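Local structure of laccase (4F7K) at residues N51-G54 and E55-V59; V209-G213 and M214-D218. The protein probably oxidises phenolic and related substrates with molecular oxygen at copper centres, as an extracellular bacterial laccase of the multicopper oxidase family. All blocks are in the same frame, centred on the assembly; numbering follows the deposited sequence.

Overall arrangement
Contact 1 and contact 2 are both local turns of the chain, set on opposite sides of its centre, with centres 33 Å apart and nearest atoms about 17 Å apart. Contact 1, in the first of the multicopper oxidase regions of the sequence, is a partly buried loop between strands 44-51 and 59-62, with Gly54 at the surface and Asn51 and Ser57 inside. Contact 2, in the second, is the more buried of the two and forms the end of the hairpin of strands 204-211 and 214-220. The loop is tied by a side-chain amide, whereas the hairpin is zipped by backbone hydrogen bonds and spends its one buried carboxylate, Asp212, on partners beyond the hairpin.

Contact 1. Residues N51-G54 and E55-V59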
loop_
_atom_site.group_PDB
_atom_site.type_symbol
_atom_site.label_atom_id
_atom_site.label_comp_id
_atom_site.label_asym_id
_atom_site.label_seq_id
_atom_site.Cartn_x
_atom_site.Cartn_y
_atom_site.Cartn_z
ATOM N N ASN A 51 13.174 15.771 8.995
ATOM C CA ASN A 51 12.183 16.645 8.352
ATOM C C ASN A 51 12.822 17.867 7.667
ATOM O O ASN A 51 13.166 18.855 8.336
ATOM C CB ASN A 51 11.151 17.065 9.401
ATOM C CG ASN A 51 10.017 17.897 8.830
ATOM O OD1 ASN A 51 10.108 18.449 7.729
ATOM N ND2 ASN A 51 8.942 18.025 9.608
ATOM N N GLN A 52 13.011 17.793 6.347
ATOM C CA GLN A 52 13.487 18.963 5.569
ATOM C C GLN A 52 12.400 19.508 4.629
ATOM O O GLN A 52 12.696 19.927 3.510
ATOM C CB GLN A 52 14.749 18.649 4.745
ATOM C CG GLN A 52 15.933 18.136 5.567
ATOM C CD GLN A 52 17.219 17.996 4.747
ATOM O OE1 GLN A 52 17.202 17.982 3.505
ATOM N NE2 GLN A 52 18.339 17.886 5.439
ATOM N N ILE A 53 11.147 19.501 5.066
ATOM C CA ILE A 53 10.082 19.924 4.165
ATOM C C ILE A 53 9.391 21.209 4.590
ATOM O O ILE A 53 8.464 21.668 3.903
ATOM C CB ILE A 53 9.015 18.813 3.897
ATOM C CG1 ILE A 53 8.173 18.547 5.149
ATOM C CG2 ILE A 53 9.672 17.555 3.296
ATOM C CD1 ILE A 53 7.009 17.602 4.939
ATOM N N GLY A 54 9.831 21.782 5.711
ATOM C CA GLY A 54 9.375 23.103 6.111
ATOM C C GLY A 54 8.075 23.092 6.895
ATOM O O GLY A 54 7.590 24.152 7.279
ATOM N N GLU A 55 7.515 21.907 7.157
ATOM C CA GLU A 55 6.281 21.822 7.935
ATOM C C GLU A 55 6.253 20.546 8.777
ATOM O O GLU A 55 7.050 19.671 8.548
ATOM C CB GLU A 55 5.035 21.954 7.024
ATOM C CG GLU A 55 4.973 20.969 5.905
ATOM C CD GLU A 55 3.865 21.249 4.906
ATOM O OE1 GLU A 55 2.966 20.387 4.774
ATOM O OE2 GLU A 55 3.888 22.318 4.238
ATOM N N GLY A 56 5.388 20.504 9.794
ATOM C CA GLY A 56 5.191 19.350 10.661
ATOM C C GLY A 56 5.034 18.084 9.826
ATOM O O GLY A 56 4.481 18.131 8.733
ATOM N N SER A 57 5.566 16.963 10.314
ATOM C CA SER A 57 5.455 15.711 9.583
ATOM C C SER A 57 5.679 14.526 10.501
ATOM O O SER A 57 6.007 14.700 11.680
ATOM C CB SER A 57 6.445 15.653 8.429
ATOM O OG SER A 57 6.050 14.611 7.556
ATOM N N ALA A 58 5.462 13.336 9.958
ATOM C CA ALA A 58 5.716 12.072 10.624
ATOM C C ALA A 58 5.496 10.993 9.578
ATOM O O ALA A 58 4.929 11.295 8.510
ATOM C CB ALA A 58 4.771 11.877 11.836
ATOM N N VAL A 59 5.959 9.762 9.863
ATOM C CA VAL A 59 5.885 8.664 8.906
ATOM C C VAL A 59 5.048 7.482 9.431
ATOM O O VAL A 59 5.259 7.023 10.555
ATOM C CB VAL A 59 7.277 8.172 8.487
ATOM C CG1 VAL A 59 7.148 7.059 7.427
ATOM C CG2 VAL A 59 8.131 9.344 7.894
#
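Asn51 reaches across the loop to the backbone of Glu55 with its side-chain amide. From CB, the chain runs with CG anti to the backbone N (chi1 -176°), which carries the amide into the concave side of the turn; CG itself lies 3.5 Å from Glu55 O. The two ends of the amide then divide the work. OD1 accepts the backbone N of Ile53, two residues on, at 3.0 Å, nearly in line with its own C=O, which makes an Asx turn. ND2, on the other branch, donates to Glu55 O at 2.7 Å; the bond is almost straight (169°) and leaves in the amide plane, though it meets the Glu55 carbonyl tilted from that carbonyl's plane. Bonds at both ends fix the amide's rotation. Ser57 CB packs 3.6 Å from ND2; Ile53 CD1 lies 4.0 Å from the same CB and touches Glu55 CG, the Ile53 and Glu55 side chains lying slantwise across each other. Gly54 takes the bend with a positive phi. ND2 also donates to Val81 O, and the Ser57 backbone hydrogen-bonds to that of Val81. The loop thus leaves strand 44-51, with Ile53 against Ala8 of strand 4-13, and delivers the chain to strand 59-62 of another sheet, beside strand 97-103.

Contact 2. Residues V209-G213 and M214-D218; sequences VALDG and MPIVD
Val209 O receives the backbone N of Ile216 at 3.1 Å in this antiparallel hairpin. The same oxygen takes a hydrogen bond from a water at 2.6 Å, which also donates to Ile216 O, and Pro215 CA lies close enough for a CA-H...O contact. Ile216 CG1, set between its own N and carbonyl carbon (chi1 66°), rests 3.7 Å from this oxygen. Val209 and Ala210 form a classic beta bulge in strand 204-211, opposite Asp234 of strand 232-239. Ala210 pairs with Pro215 at a non-hydrogen-bonded position, its CB 3.6 Å from Met214 O. Leu211 and Met214 form the hydrogen-bonded pair: Leu211 N donates to Met214 O at 3.0 Å and Met214 N to Leu211 O at 2.8 Å. Leu211 CD1 loosely meets Ile216 CG2. Asp212, first corner of a type I' turn, sends its carboxylate out of the hairpin to Arg232 N, Asp374 N and a salt bridge with Arg373. Gly213 takes a left-handed backbone (phi 79°) at the second corner. Met214 CG, beside its own backbone N (chi1 -63°), lies 3.7 Å from Gly213 C, and the bend at chi2 brings SD to 4.0 Å from Gly213 O. Every direct hydrogen bond between the two segments is thus backbone to backbone, while the buried Asp212 charge, probably stabilised by Arg373 at the end of strand 369-373, ties the turn to that strand, to Asp374 after it and to Arg232 of strand 232-239.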
loop_
_atom_site.group_PDB
_atom_site.type_symbol
_atom_site.label_atom_id
_atom_site.label_comp_id
_atom_site.label_asym_id
_atom_site.label_seq_id
_atom_site.Cartn_x
_atom_site.Cartn_y
_atom_site.Cartn_z
ATOM N N VAL A 209 -0.484 -14.377 -5.009
ATOM C CA VAL A 209 -0.061 -15.175 -3.865
ATOM C C VAL A 209 -0.174 -14.476 -2.504
ATOM O O VAL A 209 -0.091 -15.149 -1.469
ATOM C CB VAL A 209 1.369 -15.728 -4.052
ATOM C CG1 VAL A 209 1.414 -16.640 -5.275
ATOM C CG2 VAL A 209 2.391 -14.541 -4.178
ATOM N N ALA A 210 -0.349 -13.154 -2.497
ATOM C CA ALA A 210 -0.603 -12.406 -1.251
ATOM C C ALA A 210 -1.444 -11.147 -1.468
ATOM O O ALA A 210 -1.453 -10.576 -2.559
ATOM C CB ALA A 210 0.728 -12.030 -0.554
ATOM N N LEU A 211 -2.161 -10.734 -0.427
ATOM C CA LEU A 211 -2.813 -9.419 -0.431
ATOM C C LEU A 211 -2.452 -8.651 0.837
ATOM O O LEU A 211 -2.479 -9.219 1.949
ATOM C CB LEU A 211 -4.330 -9.525 -0.592
ATOM C CG LEU A 211 -4.847 -10.353 -1.779
ATOM C CD1 LEU A 211 -6.299 -10.781 -1.562
ATOM C CD2 LEU A 211 -4.697 -9.599 -3.097
ATOM N N ASP A 212 -2.117 -7.366 0.664
ATOM C CA ASP A 212 -1.765 -6.512 1.798
ATOM C C ASP A 212 -0.678 -7.129 2.705
ATOM O O ASP A 212 -0.739 -7.061 3.936
ATOM C CB ASP A 212 -3.009 -6.127 2.584
ATOM C CG ASP A 212 -3.978 -5.257 1.765
ATOM O OD1 ASP A 212 -3.660 -4.914 0.609
ATOM O OD2 ASP A 212 -5.054 -4.911 2.286
ATOM N N GLY A 213 0.322 -7.732 2.086
ATOM C CA GLY A 213 1.419 -8.314 2.857
ATOM C C GLY A 213 1.086 -9.659 3.472
ATOM O O GLY A 213 1.934 -10.248 4.121
ATOM N N MET A 214 -0.129 -10.158 3.251
ATOM C CA MET A 214 -0.580 -11.429 3.863
ATOM C C MET A 214 -0.836 -12.519 2.842
ATOM O O MET A 214 -1.771 -12.407 2.048
ATOM C CB MET A 214 -1.833 -11.247 4.731
ATOM C CG MET A 214 -1.621 -10.354 5.920
ATOM S SD MET A 214 -0.541 -11.101 7.143
ATOM C CE MET A 214 0.005 -9.626 7.997
ATOM N N PRO A 215 0.000 -13.571 2.862
ATOM C CA PRO A 215 -0.108 -14.750 1.996
ATOM C C PRO A 215 -1.489 -15.407 2.067
ATOM O O PRO A 215 -2.070 -15.500 3.147
ATOM C CB PRO A 215 0.942 -15.706 2.572
ATOM C CG PRO A 215 1.912 -14.822 3.249
ATOM C CD PRO A 215 1.090 -13.714 3.837
ATOM N N ILE A 216 -2.004 -15.820 0.912
ATOM C CA ILE A 216 -3.269 -16.517 0.834
ATOM C C ILE A 216 -2.986 -18.007 0.682
ATOM O O ILE A 216 -1.997 -18.402 0.046
ATOM C CB ILE A 216 -4.175 -16.009 -0.309
ATOM C CG1 ILE A 216 -3.583 -16.311 -1.691
ATOM C CG2 ILE A 216 -4.481 -14.505 -0.146
ATOM C CD1 ILE A 216 -4.394 -15.671 -2.846
ATOM N N VAL A 217 -3.860 -18.818 1.274
ATOM C CA VAL A 217 -3.701 -20.270 1.276
ATOM C C VAL A 217 -3.626 -20.854 -0.136
ATOM O O VAL A 217 -2.677 -21.581 -0.460
ATOM C CB VAL A 217 -4.750 -20.970 2.177
ATOM C CG1 VAL A 217 -4.747 -22.495 1.964
ATOM C CG2 VAL A 217 -4.468 -20.647 3.645
ATOM N N ASP A 218 -4.596 -20.520 -0.980
ATOM C CA ASP A 218 -4.555 -21.008 -2.356
ATOM C C ASP A 218 -4.396 -19.869 -3.335
ATOM O O ASP A 218 -5.263 -19.015 -3.423
ATOM C CB ASP A 218 -5.780 -21.865 -2.700
ATOM C CG ASP A 218 -5.856 -23.121 -1.867
ATOM O OD1 ASP A 218 -5.128 -24.098 -2.172
ATOM O OD2 ASP A 218 -6.644 -23.127 -0.900
HETATM O O HOH W 1 0.325 -17.670 -0.874
#